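Local atomic coordinates of beta-ketothiolase BktB (Ralstonia eutropha, PDB entry 4NZS), a protein that catalyses the thiolase condensation of acetyl-CoA with propionyl-CoA or a second acetyl-CoA, giving 3-oxoacyl-CoA for the production of polyhydroxyalkanoate. Residues Leu38-Ala43 with Val57-Val62; Glu123-Ala128 with Asp148-Ala153; Ile176-Gln181 with Ala250-Gly255; Ala194-Gly199 with Phe219-His224. All blocks are in the same frame, centred on the assembly; numbering follows the deposited sequence.

Interaction 1. Residues Leu38-Ala43 with Val57-Val62; sequences LVVREA and VVFGNV
Val-40 stands with CG1 anti to its backbone N (chi1 172°), which leaves CG2 beside that nitrogen and aims it at the phenyl ring of Phe-59. The ring is brought out to meet it by a chi1 of -101°, a value off the usual staggered positions. The two side chains approach aslant, and the methyl arrives near the plane of the ring, at its edge, not over a face. Val-40 CG2 lies 3.8 Å from Phe-59 CE1 and almost equally near CZ, so one methyl sits against the CE1-CZ side of the ring. Val-39, one residue earlier on the helix, adds a looser touch at the same edge, its CG2 standing 4.3 Å from Phe-59 CZ. Within the strand, Val-57 CG1 also lies in the ring plane, 3.8 Å from Phe-59 CD1, so valines from both segments border the rim of the ring. All three residues that meet across the contact are buried, and the attraction is purely apolar. Leu-72 and Ala-76 of helix 72-79 also pack against Phe-59, while Val-39 reaches on to Val-16 and Thr-18 of strand 10-22. Strand 57-60 is held by backbone bonds between strands 88-92 and 116-124. Helix 32-47 thus lies against the large mixed sheet and links strand 10-22 to strand 57-60, which runs parallel to it with strands 116-124 and 257-267 in between: a beta-alpha-beta crossover within the layered alpha/beta N-terminal half of the thiolase fold.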
loop_
_atom_site.group_PDB
_atom_site.type_symbol
_atom_site.label_atom_id
_atom_site.label_comp_id
_atom_site.label_asym_id
_atom_site.label_seq_id
_atom_site.Cartn_x
_atom_site.Cartn_y
_atom_site.Cartn_z
ATOM N N LEU A 38 -28.952 -9.385 -0.266
ATOM C CA LEU A 38 -29.620 -10.667 0.045
ATOM C C LEU A 38 -30.767 -10.422 0.984
ATOM O O LEU A 38 -31.912 -10.555 0.591
ATOM C CB LEU A 38 -28.609 -11.691 0.651
ATOM C CG LEU A 38 -29.083 -13.012 1.291
ATOM C CD1 LEU A 38 -29.082 -14.182 0.325
ATOM C CD2 LEU A 38 -28.223 -13.412 2.481
ATOM N N VAL A 39 -30.467 -9.996 2.211
ATOM C CA VAL A 39 -31.523 -9.770 3.209
ATOM C C VAL A 39 -32.560 -8.778 2.735
ATOM O O VAL A 39 -33.658 -8.719 3.256
ATOM C CB VAL A 39 -30.995 -9.248 4.572
ATOM C CG1 VAL A 39 -29.976 -10.219 5.159
ATOM C CG2 VAL A 39 -30.429 -7.840 4.426
ATOM N N VAL A 40 -32.232 -7.955 1.780
ATOM C CA VAL A 40 -33.280 -7.113 1.254
ATOM C C VAL A 40 -34.178 -8.028 0.485
ATOM O O VAL A 40 -35.377 -8.058 0.746
ATOM C CB VAL A 40 -32.769 -6.023 0.362
ATOM C CG1 VAL A 40 -33.938 -5.307 -0.317
ATOM C CG2 VAL A 40 -31.937 -5.052 1.175
ATOM N N ARG A 41 -33.610 -8.801 -0.438
ATOM C CA ARG A 41 -34.445 -9.656 -1.260
ATOM C C ARG A 41 -35.248 -10.615 -0.420
ATOM O O ARG A 41 -36.469 -10.787 -0.629
ATOM C CB ARG A 41 -33.648 -10.438 -2.258
ATOM C CG ARG A 41 -34.523 -10.928 -3.395
ATOM C CD ARG A 41 -33.808 -10.829 -4.713
ATOM N NE ARG A 41 -32.770 -11.855 -4.799
ATOM C CZ ARG A 41 -33.010 -13.157 -5.057
ATOM N NH1 ARG A 41 -34.255 -13.622 -5.241
ATOM N NH2 ARG A 41 -32.002 -14.021 -5.140
ATOM N N GLU A 42 -34.619 -11.203 0.574
ATOM C CA GLU A 42 -35.369 -12.127 1.406
ATOM C C GLU A 42 -36.521 -11.518 2.214
ATOM O O GLU A 42 -37.582 -12.134 2.397
ATOM C CB GLU A 42 -34.454 -12.868 2.357
ATOM C CG GLU A 42 -34.952 -14.263 2.620
ATOM C CD GLU A 42 -35.062 -15.029 1.318
ATOM O OE1 GLU A 42 -36.092 -14.847 0.629
ATOM O OE2 GLU A 42 -34.107 -15.764 0.971
ATOM N N ALA A 43 -36.327 -10.317 2.717
ATOM C CA ALA A 43 -37.322 -9.738 3.568
ATOM C C ALA A 43 -38.524 -9.331 2.743
ATOM O O ALA A 43 -39.611 -9.210 3.255
ATOM C CB ALA A 43 -36.737 -8.544 4.318
ATOM N N VAL A 57 -35.162 3.386 1.380
ATOM C CA VAL A 57 -34.284 2.432 2.091
ATOM C C VAL A 57 -33.199 3.095 2.931
ATOM O O VAL A 57 -32.523 4.021 2.505
ATOM C CB VAL A 57 -33.583 1.482 1.135
ATOM C CG1 VAL A 57 -32.654 0.532 1.894
ATOM C CG2 VAL A 57 -34.623 0.705 0.337
ATOM N N VAL A 58 -33.026 2.605 4.143
ATOM C CA VAL A 58 -31.937 3.084 4.943
ATOM C C VAL A 58 -31.128 1.931 5.524
ATOM O O VAL A 58 -31.677 1.041 6.174
ATOM C CB VAL A 58 -32.429 4.014 6.050
ATOM C CG1 VAL A 58 -31.244 4.502 6.877
ATOM C CG2 VAL A 58 -33.205 5.196 5.442
ATOM N N PHE A 59 -29.813 1.978 5.292
ATOM C CA PHE A 59 -28.909 1.027 5.864
ATOM C C PHE A 59 -27.946 1.687 6.835
ATOM O O PHE A 59 -27.635 2.873 6.758
ATOM C CB PHE A 59 -28.177 0.282 4.762
ATOM C CG PHE A 59 -28.730 -1.087 4.501
ATOM C CD1 PHE A 59 -29.889 -1.254 3.775
ATOM C CD2 PHE A 59 -28.051 -2.221 4.957
ATOM C CE1 PHE A 59 -30.390 -2.520 3.537
ATOM C CE2 PHE A 59 -28.534 -3.497 4.708
ATOM C CZ PHE A 59 -29.720 -3.645 4.016
ATOM N N GLY A 60 -27.544 0.899 7.808
ATOM C CA GLY A 60 -26.543 1.286 8.770
ATOM C C GLY A 60 -25.291 0.498 8.469
ATOM O O GLY A 60 -25.306 -0.744 8.221
ATOM N N ASN A 61 -24.198 1.237 8.457
ATOM C CA ASN A 61 -22.906 0.652 8.228
ATOM C C ASN A 61 -21.908 1.595 8.806
ATOM O O ASN A 61 -22.167 2.816 8.809
ATOM C CB ASN A 61 -22.669 0.549 6.731
ATOM C CG ASN A 61 -21.248 0.223 6.411
ATOM O OD1 ASN A 61 -20.817 -0.911 6.588
ATOM N ND2 ASN A 61 -20.495 1.209 6.035
ATOM N N VAL A 62 -20.752 1.091 9.222
ATOM C CA VAL A 62 -19.736 2.055 9.688
ATOM C C VAL A 62 -18.447 2.158 8.915
ATOM O O VAL A 62 -17.907 3.253 8.664
ATOM C CB VAL A 62 -19.363 1.818 11.151
ATOM C CG1 VAL A 62 -18.529 2.988 11.637
ATOM C CG2 VAL A 62 -20.617 1.698 11.990
#

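Interaction 2. Residues Glu123-Ala128 with Asp148-Ala153; sequences ESMSRA and DMMLGA
Met-125 and Met-150 cross at about a right angle where the 3-10 turn after strand 116-124 meets the short helix 149-153, which follows directly on the two-stranded antiparallel hairpin 130-132/144-148 of this thiolase. Met-150 turns CG away from its backbone N (chi1 -172°) and bends only at chi3. Its shaft therefore runs toward the other segment, with CG 3.9 Å from Met-125 CE. Met-125 is bent at chi3 as well, and it is this turn that swings its terminal methyl onto the neighbouring shaft; further back, Met-125 CB faces Met-150 SD at 4.2 Å. Ala-128 meets Met-150 nearer the backbone, where the chains come nearest each other. All three residues are buried; Phe-23 of the same chain and Met-141 of the third subunit also pack on Met-150. The helix opens with Asp-148 as N-cap, and this carboxylate also ties subunits together: OD1 forms a salt bridge with Arg-136 of the second subunit, and OD2 accepts from Gly-142 N of the third. The capping bonds are weak, Met-150 N to Asp-148 OD1 measuring 3.1 Å. The shortest approach between the segments joins two beta carbons, Ala-128 CB and Met-150 CB, at 3.7 Å.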
loop_
_atom_site.group_PDB
_atom_site.type_symbol
_atom_site.label_atom_id
_atom_site.label_comp_id
_atom_site.label_asym_id
_atom_site.label_seq_id
_atom_site.Cartn_x
_atom_site.Cartn_y
_atom_site.Cartn_z
ATOM N N GLU A 123 -22.388 -5.085 7.879
ATOM C CA GLU A 123 -21.070 -4.802 8.443
ATOM C C GLU A 123 -20.183 -6.000 8.266
ATOM O O GLU A 123 -20.571 -7.078 8.681
ATOM C CB GLU A 123 -21.149 -4.515 9.939
ATOM C CG GLU A 123 -19.902 -3.861 10.494
ATOM C CD GLU A 123 -19.908 -2.357 10.231
ATOM O OE1 GLU A 123 -19.032 -1.857 9.468
ATOM O OE2 GLU A 123 -20.821 -1.675 10.789
ATOM N N SER A 124 -19.015 -5.820 7.644
ATOM C CA SER A 124 -18.067 -6.900 7.372
ATOM C C SER A 124 -16.755 -6.526 7.923
ATOM O O SER A 124 -15.892 -6.079 7.202
ATOM C CB SER A 124 -17.836 -7.148 5.902
ATOM O OG SER A 124 -17.206 -8.428 5.755
ATOM N N MET A 125 -16.592 -6.702 9.219
ATOM C CA MET A 125 -15.327 -6.402 9.843
ATOM C C MET A 125 -14.203 -7.246 9.236
ATOM O O MET A 125 -13.104 -6.800 9.113
ATOM C CB MET A 125 -15.455 -6.589 11.375
ATOM C CG MET A 125 -16.552 -5.709 11.959
ATOM S SD MET A 125 -16.720 -5.728 13.717
ATOM C CE MET A 125 -15.881 -4.243 14.186
ATOM N N SER A 126 -14.451 -8.428 8.728
ATOM C CA SER A 126 -13.298 -9.143 8.186
ATOM C C SER A 126 -12.721 -8.406 7.022
ATOM O O SER A 126 -11.521 -8.480 6.776
ATOM C CB SER A 126 -13.659 -10.563 7.720
ATOM O OG SER A 126 -14.386 -11.309 8.689
ATOM N N ARG A 127 -13.547 -7.709 6.274
ATOM C CA ARG A 127 -13.060 -6.955 5.142
ATOM C C ARG A 127 -12.760 -5.484 5.486
ATOM O O ARG A 127 -12.659 -4.626 4.583
ATOM C CB ARG A 127 -14.089 -7.037 3.939
ATOM C CG ARG A 127 -14.453 -8.443 3.518
ATOM C CD ARG A 127 -15.599 -8.530 2.464
ATOM N NE ARG A 127 -15.193 -8.129 1.114
ATOM C CZ ARG A 127 -14.464 -8.869 0.294
ATOM N NH1 ARG A 127 -14.040 -10.048 0.680
ATOM N NH2 ARG A 127 -14.127 -8.423 -0.909
ATOM N N ALA A 128 -12.534 -5.157 6.756
ATOM C CA ALA A 128 -12.328 -3.745 6.996
ATOM C C ALA A 128 -10.990 -3.597 6.402
ATOM O O ALA A 128 -10.219 -4.514 6.483
ATOM C CB ALA A 128 -12.330 -3.368 8.491
ATOM N N ASP A 148 -5.151 0.536 10.471
ATOM C CA ASP A 148 -6.261 -0.413 10.648
ATOM C C ASP A 148 -7.578 0.295 10.953
ATOM O O ASP A 148 -7.766 0.852 11.992
ATOM C CB ASP A 148 -5.925 -1.409 11.733
ATOM C CG ASP A 148 -6.940 -2.485 11.881
ATOM O OD1 ASP A 148 -8.037 -2.367 11.281
ATOM O OD2 ASP A 148 -6.639 -3.517 12.559
ATOM N N MET A 149 -8.526 0.216 10.039
ATOM C CA MET A 149 -9.712 1.071 10.087
ATOM C C MET A 149 -10.733 0.525 11.046
ATOM O O MET A 149 -11.579 1.245 11.609
ATOM C CB MET A 149 -10.297 1.172 8.662
ATOM C CG MET A 149 -11.108 2.427 8.429
ATOM S SD MET A 149 -10.130 3.906 8.763
ATOM C CE MET A 149 -11.244 5.274 8.575
ATOM N N MET A 150 -10.662 -0.782 11.216
ATOM C CA MET A 150 -11.494 -1.460 12.129
ATOM C C MET A 150 -11.161 -1.007 13.549
ATOM O O MET A 150 -12.035 -0.537 14.272
ATOM C CB MET A 150 -11.248 -2.941 11.992
ATOM C CG MET A 150 -12.223 -3.770 12.799
ATOM S SD MET A 150 -11.725 -5.493 12.917
ATOM C CE MET A 150 -10.125 -5.402 13.719
ATOM N N LEU A 151 -9.906 -1.110 13.951
ATOM C CA LEU A 151 -9.518 -0.494 15.244
ATOM C C LEU A 151 -9.896 0.987 15.262
ATOM O O LEU A 151 -10.254 1.547 16.286
ATOM C CB LEU A 151 -8.039 -0.575 15.429
ATOM C CG LEU A 151 -7.497 -1.965 15.469
ATOM C CD1 LEU A 151 -6.214 -1.887 16.254
ATOM C CD2 LEU A 151 -8.466 -2.915 16.171
ATOM N N GLY A 152 -9.829 1.622 14.110
ATOM C CA GLY A 152 -10.210 3.011 14.018
ATOM C C GLY A 152 -11.539 3.199 14.639
ATOM O O GLY A 152 -11.724 3.995 15.567
ATOM N N ALA A 153 -12.443 2.387 14.139
ATOM C CA ALA A 153 -13.842 2.354 14.513
ATOM C C ALA A 153 -14.057 1.981 15.947
ATOM O O ALA A 153 -15.073 2.328 16.486
ATOM C CB ALA A 153 -14.582 1.342 13.640
#

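Interaction 3. Residues Ile176-Gln181 with Ala250-Gly255; sequences ISRAQQ and AGNASG
Asn-252 packs its amide against the side chain of Gln-181, and both conformations are held by polar partners other than each other. In Asn-252, CG sits between the backbone N and the carbonyl carbon (chi1 64°), lifting the amide out of the turn toward the helix. Gln-181 has CG anti to its carbonyl carbon and continues extended, carrying its own amide past that of Asn-252 with the two planes turned 44° apart. Gln-181 OE1 comes within 3.5 Å of Asn-252 ND2, but the angle is too poor for a hydrogen bond. The root of the glutamine is almost as close, with Gln-181 CB 3.6 Å from Asn-252 ND2. Gln-181 NE2 instead turns back to Ile-176 O at 3.2 Å, approaching from above the carbonyl plane, and also bonds Thr-247 OG1. The asparagine amide is gripped at both ends: OD1 accepts from Thr-249 N, while ND2 gives to Asp-182 OD1. Outside the two segments, Asp-182 OD1 also takes a salt bridge from Arg-178 NE. The arginine chain bends at chi2, bringing CD to 4.0 Å from Asn-252 ND2, and its guanidinium stands nearly perpendicular to the asparagine amide. Ser-177 N-caps the helix through a weak bond from Gln-180 N to its OG. The contact thus joins the capped first turn of helix 178-197 to a type I turn, Ala-250 to Ala-253, just before strand 257-267, and so ties together parts of the long excursion between strands 116-124 and 257-267 known in thiolases as the loop domain.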
loop_
_atom_site.group_PDB
_atom_site.type_symbol
_atom_site.label_atom_id
_atom_site.label_comp_id
_atom_site.label_asym_id
_atom_site.label_seq_id
_atom_site.Cartn_x
_atom_site.Cartn_y
_atom_site.Cartn_z
ATOM N N ILE A 176 -19.516 -3.396 38.615
ATOM C CA ILE A 176 -19.774 -4.708 38.047
ATOM C C ILE A 176 -18.451 -5.439 38.036
ATOM O O ILE A 176 -17.539 -5.091 37.306
ATOM C CB ILE A 176 -20.339 -4.620 36.621
ATOM C CG1 ILE A 176 -21.762 -4.071 36.648
ATOM C CG2 ILE A 176 -20.312 -5.978 35.942
ATOM C CD1 ILE A 176 -21.838 -2.575 36.493
ATOM N N SER A 177 -18.356 -6.450 38.877
ATOM C CA SER A 177 -17.124 -7.180 39.058
ATOM C C SER A 177 -16.842 -8.100 37.908
ATOM O O SER A 177 -17.756 -8.595 37.275
ATOM C CB SER A 177 -17.221 -8.026 40.307
ATOM O OG SER A 177 -18.195 -9.019 40.114
ATOM N N ARG A 178 -15.568 -8.372 37.670
ATOM C CA ARG A 178 -15.237 -9.468 36.766
ATOM C C ARG A 178 -16.275 -10.599 36.802
ATOM O O ARG A 178 -16.768 -10.990 35.748
ATOM C CB ARG A 178 -13.848 -9.998 37.082
ATOM C CG ARG A 178 -13.454 -11.262 36.336
ATOM C CD ARG A 178 -13.016 -10.992 34.914
ATOM N NE ARG A 178 -12.234 -12.105 34.374
ATOM C CZ ARG A 178 -10.934 -12.240 34.563
ATOM N NH1 ARG A 178 -10.273 -11.329 35.284
ATOM N NH2 ARG A 178 -10.294 -13.285 34.042
ATOM N N ALA A 179 -16.628 -11.098 37.988
ATOM C CA ALA A 179 -17.448 -12.322 38.071
ATOM C C ALA A 179 -18.884 -12.154 37.555
ATOM O O ALA A 179 -19.483 -13.116 37.087
ATOM C CB ALA A 179 -17.458 -12.905 39.478
ATOM N N GLN A 180 -19.429 -10.947 37.644
ATOM C CA GLN A 180 -20.658 -10.648 36.926
ATOM C C GLN A 180 -20.417 -10.888 35.419
ATOM O O GLN A 180 -21.144 -11.629 34.761
ATOM C CB GLN A 180 -21.105 -9.192 37.164
ATOM C CG GLN A 180 -22.121 -8.971 38.288
ATOM C CD GLN A 180 -23.486 -8.470 37.809
ATOM O OE1 GLN A 180 -23.970 -7.442 38.287
ATOM N NE2 GLN A 180 -24.119 -9.200 36.874
ATOM N N GLN A 181 -19.353 -10.289 34.906
ATOM C CA GLN A 181 -19.092 -10.261 33.481
ATOM C C GLN A 181 -18.797 -11.659 32.959
ATOM O O GLN A 181 -19.375 -12.068 31.950
ATOM C CB GLN A 181 -17.940 -9.316 33.155
ATOM C CG GLN A 181 -18.095 -7.898 33.708
ATOM C CD GLN A 181 -16.822 -7.097 33.564
ATOM O OE1 GLN A 181 -16.147 -7.158 32.534
ATOM N NE2 GLN A 181 -16.477 -6.353 34.598
ATOM N N ALA A 250 -11.177 -10.813 26.382
ATOM C CA ALA A 250 -11.699 -11.321 25.107
ATOM C C ALA A 250 -12.996 -12.101 25.362
ATOM O O ALA A 250 -14.028 -11.876 24.692
ATOM C CB ALA A 250 -10.657 -12.197 24.444
ATOM N N GLY A 251 -12.935 -12.990 26.361
ATOM C CA GLY A 251 -14.069 -13.784 26.814
ATOM C C GLY A 251 -15.349 -13.019 27.111
ATOM O O GLY A 251 -16.442 -13.478 26.733
ATOM N N ASN A 252 -15.241 -11.898 27.812
ATOM C CA ASN A 252 -16.419 -11.143 28.214
ATOM C C ASN A 252 -16.723 -9.896 27.391
ATOM O O ASN A 252 -17.517 -9.059 27.776
ATOM C CB ASN A 252 -16.469 -10.879 29.725
ATOM C CG ASN A 252 -15.339 -9.998 30.234
ATOM O OD1 ASN A 252 -14.850 -9.113 29.551
ATOM N ND2 ASN A 252 -14.943 -10.235 31.467
ATOM N N ALA A 253 -16.075 -9.791 26.244
ATOM C CA ALA A 253 -16.256 -8.653 25.368
ATOM C C ALA A 253 -16.892 -9.076 24.069
ATOM O O ALA A 253 -16.888 -10.239 23.716
ATOM C CB ALA A 253 -14.938 -7.968 25.103
ATOM N N SER A 254 -17.424 -8.104 23.357
ATOM C CA SER A 254 -18.072 -8.331 22.087
ATOM C C SER A 254 -17.090 -8.925 21.124
ATOM O O SER A 254 -15.907 -8.683 21.216
ATOM C CB SER A 254 -18.490 -6.996 21.506
ATOM O OG SER A 254 -19.858 -6.973 21.219
ATOM N N GLY A 255 -17.588 -9.743 20.223
ATOM C CA GLY A 255 -16.812 -10.235 19.112
ATOM C C GLY A 255 -16.689 -9.212 18.003
ATOM O O GLY A 255 -17.325 -8.173 18.038
#

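Interaction 4. Residues Ala194-Gly199 with Phe219-His224; sequences AAIKAG and FDTDEH
Ile-196 reaches from near the C-terminal end of its helix to the backbone of Asp-222 with one branch and to the side chain of Thr-221 with the other. The longer branch makes the more enclosed half of the contact. CG1 lies anti to the carbonyl carbon (chi1 -67°) and chi2 is fully extended, so CD1 stands out from the helix and rests 3.9 Å from Asp-222 O. Asp-222 is buried, and its carboxylate is engaged elsewhere: OD1 accepts from Ile-20 N and forms a salt bridge with Arg-17 NH1, which fixes the peptide that Ile-196 leans on to strand 10-22. Val-225 packs against Ile-196 as well. The two segments belong to the loop domain of the thiolase fold, the long insertion between strands 116-124 and 257-267; the contact sets the C-terminal end of helix 178-197 against the chain leaving the small hairpin 208-210/217-219. On the solvent side the contact is slighter and more open. Thr-221 is exposed, and its side chain crosses that of Ile-196 at about a right angle, touching through its hydroxyl alone, with OG1 4.0 Å from Ile-196 CG2. A chi1 of -164° places the oxygen there, opposite the backbone N. Behind it, Thr-221 N lies over one face of the Phe-219 ring, 4.2 Å above the plane and offset toward the rim. Away from the contact, the helix ends in a Schellman motif: Gly-199 takes a positive phi, and Gly-199 N bonds Ile-196 O at 2.8 Å.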
loop_
_atom_site.group_PDB
_atom_site.type_symbol
_atom_site.label_atom_id
_atom_site.label_comp_id
_atom_site.label_asym_id
_atom_site.label_seq_id
_atom_site.Cartn_x
_atom_site.Cartn_y
_atom_site.Cartn_z
ATOM N N ALA A 194 -28.219 -22.885 23.267
ATOM C CA ALA A 194 -29.487 -23.500 23.509
ATOM C C ALA A 194 -30.437 -23.010 22.464
ATOM O O ALA A 194 -31.145 -23.781 21.849
ATOM C CB ALA A 194 -29.987 -23.097 24.876
ATOM N N ALA A 195 -30.415 -21.714 22.230
ATOM C CA ALA A 195 -31.380 -21.124 21.345
ATOM C C ALA A 195 -31.175 -21.691 19.973
ATOM O O ALA A 195 -32.126 -21.927 19.243
ATOM C CB ALA A 195 -31.239 -19.623 21.323
ATOM N N ILE A 196 -29.914 -21.860 19.609
ATOM C CA ILE A 196 -29.581 -22.393 18.308
ATOM C C ILE A 196 -30.054 -23.823 18.134
ATOM O O ILE A 196 -30.723 -24.131 17.167
ATOM C CB ILE A 196 -28.053 -22.337 18.114
ATOM C CG1 ILE A 196 -27.592 -20.885 18.042
ATOM C CG2 ILE A 196 -27.603 -23.093 16.874
ATOM C CD1 ILE A 196 -26.097 -20.727 17.936
ATOM N N LYS A 197 -29.762 -24.668 19.112
ATOM C CA LYS A 197 -30.133 -26.071 19.060
ATOM C C LYS A 197 -31.635 -26.173 19.068
ATOM O O LYS A 197 -32.228 -27.034 18.435
ATOM C CB LYS A 197 -29.516 -26.859 20.209
ATOM C CG LYS A 197 -28.141 -27.428 19.902
ATOM C CD LYS A 197 -28.187 -28.502 18.825
ATOM C CE LYS A 197 -26.994 -29.445 18.925
ATOM N NZ LYS A 197 -26.649 -30.128 17.643
ATOM N N ALA A 198 -32.233 -25.265 19.810
ATOM C CA ALA A 198 -33.658 -25.210 19.967
ATOM C C ALA A 198 -34.299 -24.841 18.645
ATOM O O ALA A 198 -35.502 -24.919 18.500
ATOM C CB ALA A 198 -34.027 -24.219 21.044
ATOM N N GLY A 199 -33.490 -24.394 17.695
ATOM C CA GLY A 199 -33.973 -24.102 16.360
ATOM C C GLY A 199 -34.634 -22.750 16.273
ATOM O O GLY A 199 -35.309 -22.436 15.313
ATOM N N PHE A 219 -23.916 -20.863 4.594
ATOM C CA PHE A 219 -23.785 -20.381 5.931
ATOM C C PHE A 219 -25.135 -19.923 6.498
ATOM O O PHE A 219 -25.811 -18.990 5.979
ATOM C CB PHE A 219 -22.722 -19.272 6.002
ATOM C CG PHE A 219 -22.522 -18.739 7.393
ATOM C CD1 PHE A 219 -22.019 -19.568 8.399
ATOM C CD2 PHE A 219 -22.888 -17.432 7.721
ATOM C CE1 PHE A 219 -21.865 -19.094 9.695
ATOM C CE2 PHE A 219 -22.731 -16.952 9.018
ATOM C CZ PHE A 219 -22.231 -17.788 9.999
ATOM N N ASP A 220 -25.577 -20.667 7.504
ATOM C CA ASP A 220 -26.830 -20.394 8.185
ATOM C C ASP A 220 -26.773 -20.334 9.708
ATOM O O ASP A 220 -27.748 -19.972 10.332
ATOM C CB ASP A 220 -27.839 -21.461 7.802
ATOM C CG ASP A 220 -27.365 -22.852 8.153
ATOM O OD1 ASP A 220 -26.293 -22.978 8.762
ATOM O OD2 ASP A 220 -28.060 -23.822 7.820
ATOM N N THR A 221 -25.664 -20.725 10.308
ATOM C CA THR A 221 -25.640 -20.896 11.744
ATOM C C THR A 221 -24.656 -19.950 12.384
ATOM O O THR A 221 -23.498 -19.950 12.021
ATOM C CB THR A 221 -25.302 -22.346 12.094
ATOM O OG1 THR A 221 -25.634 -22.601 13.455
ATOM C CG2 THR A 221 -23.831 -22.629 11.861
ATOM N N ASP A 222 -25.099 -19.175 13.365
ATOM C CA ASP A 222 -24.222 -18.171 13.922
ATOM C C ASP A 222 -23.074 -18.901 14.564
ATOM O O ASP A 222 -23.264 -19.639 15.493
ATOM C CB ASP A 222 -24.959 -17.376 14.984
ATOM C CG ASP A 222 -26.200 -16.712 14.456
ATOM O OD1 ASP A 222 -26.111 -15.898 13.532
ATOM O OD2 ASP A 222 -27.280 -16.988 14.976
ATOM N N GLU A 223 -21.873 -18.618 14.077
ATOM C CA GLU A 223 -20.674 -19.380 14.401
ATOM C C GLU A 223 -19.809 -18.886 15.556
ATOM O O GLU A 223 -18.892 -19.572 15.954
ATOM C CB GLU A 223 -19.807 -19.541 13.150
ATOM C CG GLU A 223 -19.624 -18.274 12.332
ATOM C CD GLU A 223 -18.623 -18.429 11.202
ATOM O OE1 GLU A 223 -18.380 -19.559 10.755
ATOM O OE2 GLU A 223 -18.075 -17.413 10.757
ATOM N N HIS A 224 -20.072 -17.683 16.043
ATOM C CA HIS A 224 -19.357 -17.122 17.191
ATOM C C HIS A 224 -19.594 -17.783 18.559
ATOM O O HIS A 224 -18.684 -17.949 19.347
ATOM C CB HIS A 224 -19.618 -15.627 17.280
ATOM C CG HIS A 224 -18.549 -14.883 18.002
ATOM N ND1 HIS A 224 -17.364 -14.532 17.406
ATOM C CD2 HIS A 224 -18.474 -14.445 19.277
ATOM C CE1 HIS A 224 -16.608 -13.899 18.279
ATOM N NE2 HIS A 224 -17.258 -13.835 19.423
#

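Overall arrangement
Interaction 1 and interaction 2 meet directly, since strands 57-60 and 116-124 are neighbours in the large sheet and Val-62 N probably donates to Glu-123 OE2 at 3.2 Å. Interactions 3 and 4 share helix 178-197, one at its start and the other at its end, with centres 22 Å apart; they touch where Gly-255 CA packs 3.6 Å from His-224 NE2. Interaction 2 is near the probable catalytic residues: the Met-125 side chain lies about 6 Å from that of His-355 and about 9 Å from that of Cys-95. The side chain of Asp-222, in interaction 4, is about 12 Å from that of His-355. Interaction 1 is remote from these residues.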